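Local atomic coordinates of putative glycerophosphodiester phosphodiesterase (Galdieria sulphuraria, PDB entry 2O55), a protein that belongs to the glycerophosphoryl diester phosphodiesterase family and folds as a TIM-type barrel of parallel strands and surrounding helices. Residues N191-F197 with L213-M219; L200-V205 with E235-D239. All blocks are in the same frame, centred on the assembly; numbering follows the deposited sequence.

Coming from the N terminus, the chain runs through strand 192-196, the first half of contact 1, and then straight into L200-V205, which opens contact 2 at the start of helix 202-210. The helix leads back to strand 214-218, whose pairing with 192-196 closes contact 1 and completes a beta-alpha-beta unit. Helix 227-236 follows, and its last turn with the loop to D239 closes contact 2. The two closures therefore cross, their segments alternating along the chain; the centres of the two contacts lie about 9 Å apart. They also touch: M195 packs on L200, V217 on V238, and D239 OD2 probably accepts a hydrogen bond from V215 N. Barrel wall and helical layer are thus tied together.

Contact 1 (N191-F197 with L213-M219); sequences NGVSMLF and LSVTVWM. With SO4 (sulfate ion), chain B.
W218 reaches out from its strand beside L196 and ends at a sulfate. Its CB lies 3.4 Å from M195 O and also near S194 OG. CG is carried anti to the backbone N (chi1 -180°), which sends the indole running alongside the L196 side chain. There CD1 of W218 meets CD1 of L196 at 3.6 Å, while on the six-membered ring CE3 comes near S194 OG. At the pyrrole edge, W218 NE1 gives a nearly straight hydrogen bond to the sulfate's O1, 2.9 Å long with 173° at the hydrogen; farther along the rim, CZ2 of W218 comes beside sulfate O4, 3.8 Å away. R13 and H56 also hydrogen-bond this ion, and H12 packs edge-to-face with the indole. Behind these side chains, the two strands pair in parallel as neighbours in the wall of the TIM-type barrel, linked by helix 202-210 in a beta-alpha-beta crossover. The backbone ladder includes V193 N to S214 O, 2.8 Å, and M195 N to T216 O, 2.9 Å. V193 and V217 belong to the other face of the sheet. V193 CG2 packs on V215 CG2 at 3.7 Å, and V217 CG1 approaches F197 CD2 obliquely. Beside F197, selenomethionine M219 makes a Met-aromatic contact: its SE sits 4.5 Å from the ring centroid, and its CE lies over one face, near the ring's margin.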
loop_
_atom_site.group_PDB
_atom_site.type_symbol
_atom_site.label_atom_id
_atom_site.label_comp_id
_atom_site.label_asym_id
_atom_site.label_seq_id
_atom_site.Cartn_x
_atom_site.Cartn_y
_atom_site.Cartn_z
ATOM N N ASN A 191 -3.571 13.586 -3.331
ATOM C CA ASN A 191 -4.476 13.476 -4.467
ATOM C C ASN A 191 -5.583 12.452 -4.219
ATOM O O ASN A 191 -6.583 12.399 -4.940
ATOM C CB ASN A 191 -3.708 13.193 -5.760
ATOM C CG ASN A 191 -3.325 11.730 -5.904
ATOM O OD1 ASN A 191 -2.647 11.152 -5.041
ATOM N ND2 ASN A 191 -3.767 11.116 -7.003
ATOM N N GLY A 192 -5.423 11.640 -3.185
ATOM C CA GLY A 192 -6.441 10.647 -2.872
ATOM C C GLY A 192 -6.632 10.439 -1.386
ATOM O O GLY A 192 -5.796 10.846 -0.583
ATOM N N VAL A 193 -7.747 9.799 -1.044
ATOM C CA VAL A 193 -8.046 9.310 0.311
ATOM C C VAL A 193 -8.314 7.813 0.269
ATOM O O VAL A 193 -8.740 7.263 -0.771
ATOM C CB VAL A 193 -9.295 9.984 0.972
ATOM C CG1 VAL A 193 -9.054 11.444 1.265
ATOM C CG2 VAL A 193 -10.536 9.808 0.111
ATOM N N SER A 194 -8.080 7.169 1.412
ATOM C CA SER A 194 -8.286 5.734 1.521
ATOM C C SER A 194 -8.925 5.351 2.860
ATOM O O SER A 194 -8.439 5.740 3.933
ATOM C CB SER A 194 -6.976 5.000 1.280
ATOM O OG SER A 194 -7.115 3.630 1.589
HETATM N N MSE A 195 -10.016 4.593 2.801
HETATM C CA MSE A 195 -10.801 4.362 4.003
HETATM C C MSE A 195 -11.075 2.911 4.208
HETATM O O MSE A 195 -11.212 2.168 3.247
HETATM C CB MSE A 195 -12.145 5.064 3.908
HETATM C CG MSE A 195 -12.243 6.035 2.714
HETATM SE SE MSE A 195 -11.718 7.838 3.191
HETATM C CE MSE A 195 -12.849 7.919 4.791
ATOM N N LEU A 196 -11.200 2.518 5.468
ATOM C CA LEU A 196 -11.601 1.164 5.788
ATOM C C LEU A 196 -13.056 0.929 5.379
ATOM O O LEU A 196 -13.904 1.831 5.442
ATOM C CB LEU A 196 -11.305 0.809 7.259
ATOM C CG LEU A 196 -9.854 0.383 7.578
ATOM C CD1 LEU A 196 -8.757 1.378 7.130
ATOM C CD2 LEU A 196 -9.728 0.098 9.055
ATOM N N PHE A 197 -13.309 -0.282 4.917
ATOM C CA PHE A 197 -14.578 -0.622 4.348
ATOM C C PHE A 197 -15.717 -0.422 5.334
ATOM O O PHE A 197 -16.698 0.201 4.986
ATOM C CB PHE A 197 -14.544 -2.053 3.824
ATOM C CG PHE A 197 -15.839 -2.508 3.196
ATOM C CD1 PHE A 197 -16.552 -3.584 3.739
ATOM C CD2 PHE A 197 -16.347 -1.876 2.070
ATOM C CE1 PHE A 197 -17.741 -4.020 3.161
ATOM C CE2 PHE A 197 -17.532 -2.307 1.491
ATOM C CZ PHE A 197 -18.232 -3.378 2.031
ATOM N N LEU A 213 -10.865 14.447 -5.546
ATOM C CA LEU A 213 -9.939 13.475 -4.944
ATOM C C LEU A 213 -10.384 12.037 -5.234
ATOM O O LEU A 213 -11.590 11.766 -5.315
ATOM C CB LEU A 213 -9.882 13.643 -3.429
ATOM C CG LEU A 213 -9.467 14.978 -2.808
ATOM C CD1 LEU A 213 -9.735 14.910 -1.334
ATOM C CD2 LEU A 213 -7.999 15.352 -3.057
ATOM N N SER A 214 -9.432 11.106 -5.357
ATOM C CA SER A 214 -9.815 9.715 -5.583
ATOM C C SER A 214 -10.078 8.960 -4.264
ATOM O O SER A 214 -9.486 9.263 -3.235
ATOM C CB SER A 214 -8.773 8.988 -6.431
ATOM O OG SER A 214 -8.017 8.077 -5.654
ATOM N N VAL A 215 -10.980 7.978 -4.306
ATOM C CA VAL A 215 -11.298 7.181 -3.123
ATOM C C VAL A 215 -10.960 5.715 -3.299
ATOM O O VAL A 215 -11.277 5.113 -4.338
ATOM C CB VAL A 215 -12.753 7.284 -2.728
ATOM C CG1 VAL A 215 -13.067 6.282 -1.599
ATOM C CG2 VAL A 215 -13.068 8.705 -2.319
ATOM N N THR A 216 -10.323 5.161 -2.268
ATOM C CA THR A 216 -9.858 3.797 -2.287
ATOM C C THR A 216 -10.441 3.099 -1.063
ATOM O O THR A 216 -10.275 3.573 0.071
ATOM C CB THR A 216 -8.333 3.786 -2.254
ATOM O OG1 THR A 216 -7.833 4.527 -3.383
ATOM C CG2 THR A 216 -7.774 2.361 -2.222
ATOM N N VAL A 217 -11.159 1.999 -1.288
ATOM C CA VAL A 217 -11.574 1.147 -0.176
ATOM C C VAL A 217 -10.414 0.262 0.261
ATOM O O VAL A 217 -9.710 -0.363 -0.565
ATOM C CB VAL A 217 -12.743 0.244 -0.543
ATOM C CG1 VAL A 217 -13.151 -0.575 0.662
ATOM C CG2 VAL A 217 -13.905 1.078 -1.027
ATOM N N TRP A 218 -10.234 0.206 1.569
ATOM C CA TRP A 218 -9.160 -0.553 2.169
ATOM C C TRP A 218 -9.767 -1.737 2.926
ATOM O O TRP A 218 -10.639 -1.550 3.787
ATOM C CB TRP A 218 -8.358 0.370 3.095
ATOM C CG TRP A 218 -7.210 -0.280 3.787
ATOM C CD1 TRP A 218 -7.257 -1.067 4.913
ATOM C CD2 TRP A 218 -5.828 -0.189 3.422
ATOM N NE1 TRP A 218 -5.990 -1.464 5.266
ATOM C CE2 TRP A 218 -5.094 -0.939 4.370
ATOM C CE3 TRP A 218 -5.131 0.466 2.388
ATOM C CZ2 TRP A 218 -3.704 -1.064 4.308
ATOM C CZ3 TRP A 218 -3.735 0.346 2.335
ATOM C CH2 TRP A 218 -3.047 -0.414 3.285
HETATM N N MSE A 219 -9.333 -2.957 2.589
HETATM C CA MSE A 219 -9.734 -4.142 3.371
HETATM C C MSE A 219 -8.615 -4.526 4.340
HETATM O O MSE A 219 -7.533 -4.890 3.908
HETATM C CB MSE A 219 -10.087 -5.329 2.466
HETATM C CG MSE A 219 -11.035 -5.005 1.316
HETATM SE SE MSE A 219 -12.826 -4.501 1.872
HETATM C CE MSE A 219 -13.663 -4.581 0.156
HETATM S S SO4 B . -3.795 -3.759 7.415
HETATM O O1 SO4 B . -5.110 -3.146 7.459
HETATM O O2 SO4 B . -3.759 -4.730 8.489
HETATM O O3 SO4 B . -3.657 -4.503 6.181
HETATM O O4 SO4 B . -2.702 -2.785 7.496
#

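Contact 2 (L200-V205 with E235-D239); sequences LTKEQV and ELQVD
L236, on the last turn of its helix, pushes its two methyls against the start of helix 202-210. With CG anti to the carbonyl carbon (chi1 -73°), the branch point comes toward that helix start, where CD2 and CD1 reach different partners: CD2 of L236 comes to 3.4 Å from the backbone N of K202 and meets T201 C, whereas CD1 crosses the end of L200, 3.9 Å from its CD2. That same L200 methyl touches V238 CG1, also at 3.9 Å, so one leucine branch bridges two residues of the facing segment. V205, a turn further along its helix, points toward E235-D239 and sets its methyls against backbone. Both lie against the carbonyl oxygen L236 O, CG2 3.7 Å from it; CG1 is also 3.8 Å from Q237 O, while the contacts of CG2 with L236 CB and V238 CG1 are longer, at 4.3 Å. K202 adds the outer margin: its bent chain swings over so that CE, not NZ, lies nearest E235 O; NZ stays 4.0 Å away, too far for a hydrogen bond. Q237 leaves the helix with positive phi (70°), and the chain turns there toward the next strand. The contact joins two neighbouring outer helices of the barrel, the beginning of 202-210 and the end of 227-236. Beneath them L200 and V238 both reach V217 on strand 214-218, and D239 continues into strand 240-243, which pairs with that strand.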
loop_
_atom_site.group_PDB
_atom_site.type_symbol
_atom_site.label_atom_id
_atom_site.label_comp_id
_atom_site.label_asym_id
_atom_site.label_seq_id
_atom_site.Cartn_x
_atom_site.Cartn_y
_atom_site.Cartn_z
ATOM N N LEU A 200 -17.248 3.553 5.778
ATOM C CA LEU A 200 -17.302 4.319 4.518
ATOM C C LEU A 200 -18.706 4.522 3.958
ATOM O O LEU A 200 -19.374 3.576 3.561
ATOM C CB LEU A 200 -16.336 3.764 3.451
ATOM C CG LEU A 200 -16.283 4.657 2.191
ATOM C CD1 LEU A 200 -15.706 6.062 2.470
ATOM C CD2 LEU A 200 -15.566 4.003 1.013
ATOM N N THR A 201 -19.101 5.788 3.909
ATOM C CA THR A 201 -20.414 6.254 3.502
ATOM C C THR A 201 -20.426 6.591 2.043
ATOM O O THR A 201 -19.417 7.032 1.524
ATOM C CB THR A 201 -20.694 7.578 4.188
ATOM O OG1 THR A 201 -20.309 7.474 5.550
ATOM C CG2 THR A 201 -22.164 7.956 4.121
ATOM N N LYS A 202 -21.578 6.413 1.397
ATOM C CA LYS A 202 -21.880 7.034 0.089
ATOM C C LYS A 202 -21.506 8.526 0.074
ATOM O O LYS A 202 -20.846 8.998 -0.848
ATOM C CB LYS A 202 -23.379 6.924 -0.241
ATOM C CG LYS A 202 -23.974 5.495 -0.264
ATOM C CD LYS A 202 -24.931 5.293 -1.493
ATOM C CE LYS A 202 -24.135 5.377 -2.863
ATOM N NZ LYS A 202 -24.006 6.939 -3.296
ATOM N N GLU A 203 -21.933 9.250 1.107
ATOM C CA GLU A 203 -21.706 10.677 1.212
ATOM C C GLU A 203 -20.232 11.080 1.340
ATOM O O GLU A 203 -19.847 12.121 0.811
ATOM C CB GLU A 203 -22.570 11.270 2.326
ATOM C CG GLU A 203 -22.091 12.602 2.939
ATOM C CD GLU A 203 -21.284 12.432 4.255
ATOM O OE1 GLU A 203 -20.162 13.007 4.354
ATOM O OE2 GLU A 203 -21.770 11.732 5.190
ATOM N N GLN A 204 -19.403 10.289 2.018
ATOM C CA GLN A 204 -17.946 10.569 2.010
ATOM C C GLN A 204 -17.298 10.448 0.610
ATOM O O GLN A 204 -16.539 11.338 0.182
ATOM C CB GLN A 204 -17.203 9.692 3.000
ATOM C CG GLN A 204 -17.575 9.954 4.435
ATOM C CD GLN A 204 -17.572 8.678 5.234
ATOM O OE1 GLN A 204 -17.725 7.598 4.677
ATOM N NE2 GLN A 204 -17.396 8.786 6.532
ATOM N N VAL A 205 -17.620 9.371 -0.106
ATOM C CA VAL A 205 -17.210 9.229 -1.502
ATOM C C VAL A 205 -17.531 10.501 -2.322
ATOM O O VAL A 205 -16.709 10.962 -3.105
ATOM C CB VAL A 205 -17.805 7.935 -2.150
ATOM C CG1 VAL A 205 -17.230 7.714 -3.516
ATOM C CG2 VAL A 205 -17.505 6.719 -1.286
ATOM N N GLU A 235 -21.853 0.154 -5.375
ATOM C CA GLU A 235 -22.864 1.091 -4.893
ATOM C C GLU A 235 -22.232 2.390 -4.409
ATOM O O GLU A 235 -22.687 3.471 -4.760
ATOM C CB GLU A 235 -23.733 0.451 -3.797
ATOM C CG GLU A 235 -24.500 -0.793 -4.305
ATOM C CD GLU A 235 -25.740 -1.192 -3.462
ATOM O OE1 GLU A 235 -26.431 -0.315 -2.875
ATOM O OE2 GLU A 235 -26.044 -2.406 -3.415
ATOM N N LEU A 236 -21.158 2.274 -3.637
ATOM C CA LEU A 236 -20.403 3.432 -3.153
ATOM C C LEU A 236 -19.748 4.256 -4.255
ATOM O O LEU A 236 -19.557 5.450 -4.091
ATOM C CB LEU A 236 -19.305 2.967 -2.218
ATOM C CG LEU A 236 -19.739 2.500 -0.846
ATOM C CD1 LEU A 236 -18.551 1.827 -0.167
ATOM C CD2 LEU A 236 -20.233 3.684 -0.045
ATOM N N GLN A 237 -19.369 3.608 -5.354
ATOM C CA GLN A 237 -18.703 4.262 -6.485
ATOM C C GLN A 237 -17.268 4.720 -6.169
ATOM O O GLN A 237 -16.802 5.735 -6.678
ATOM C CB GLN A 237 -19.552 5.430 -7.034
ATOM C CG GLN A 237 -20.866 5.050 -7.739
ATOM C CD GLN A 237 -20.821 5.315 -9.251
ATOM O OE1 GLN A 237 -20.151 4.588 -10.006
ATOM N NE2 GLN A 237 -21.548 6.356 -9.704
ATOM N N VAL A 238 -16.571 3.956 -5.334
ATOM C CA VAL A 238 -15.137 4.138 -5.082
ATOM C C VAL A 238 -14.325 3.965 -6.363
ATOM O O VAL A 238 -14.802 3.346 -7.322
ATOM C CB VAL A 238 -14.620 3.130 -4.036
ATOM C CG1 VAL A 238 -15.446 3.250 -2.776
ATOM C CG2 VAL A 238 -14.672 1.696 -4.566
ATOM N N ASP A 239 -13.102 4.499 -6.363
ATOM C CA ASP A 239 -12.193 4.433 -7.516
ATOM C C ASP A 239 -11.309 3.192 -7.518
ATOM O O ASP A 239 -11.002 2.640 -8.571
ATOM C CB ASP A 239 -11.341 5.694 -7.561
ATOM C CG ASP A 239 -12.193 6.943 -7.654
ATOM O OD1 ASP A 239 -12.887 7.139 -8.693
ATOM O OD2 ASP A 239 -12.197 7.718 -6.678
#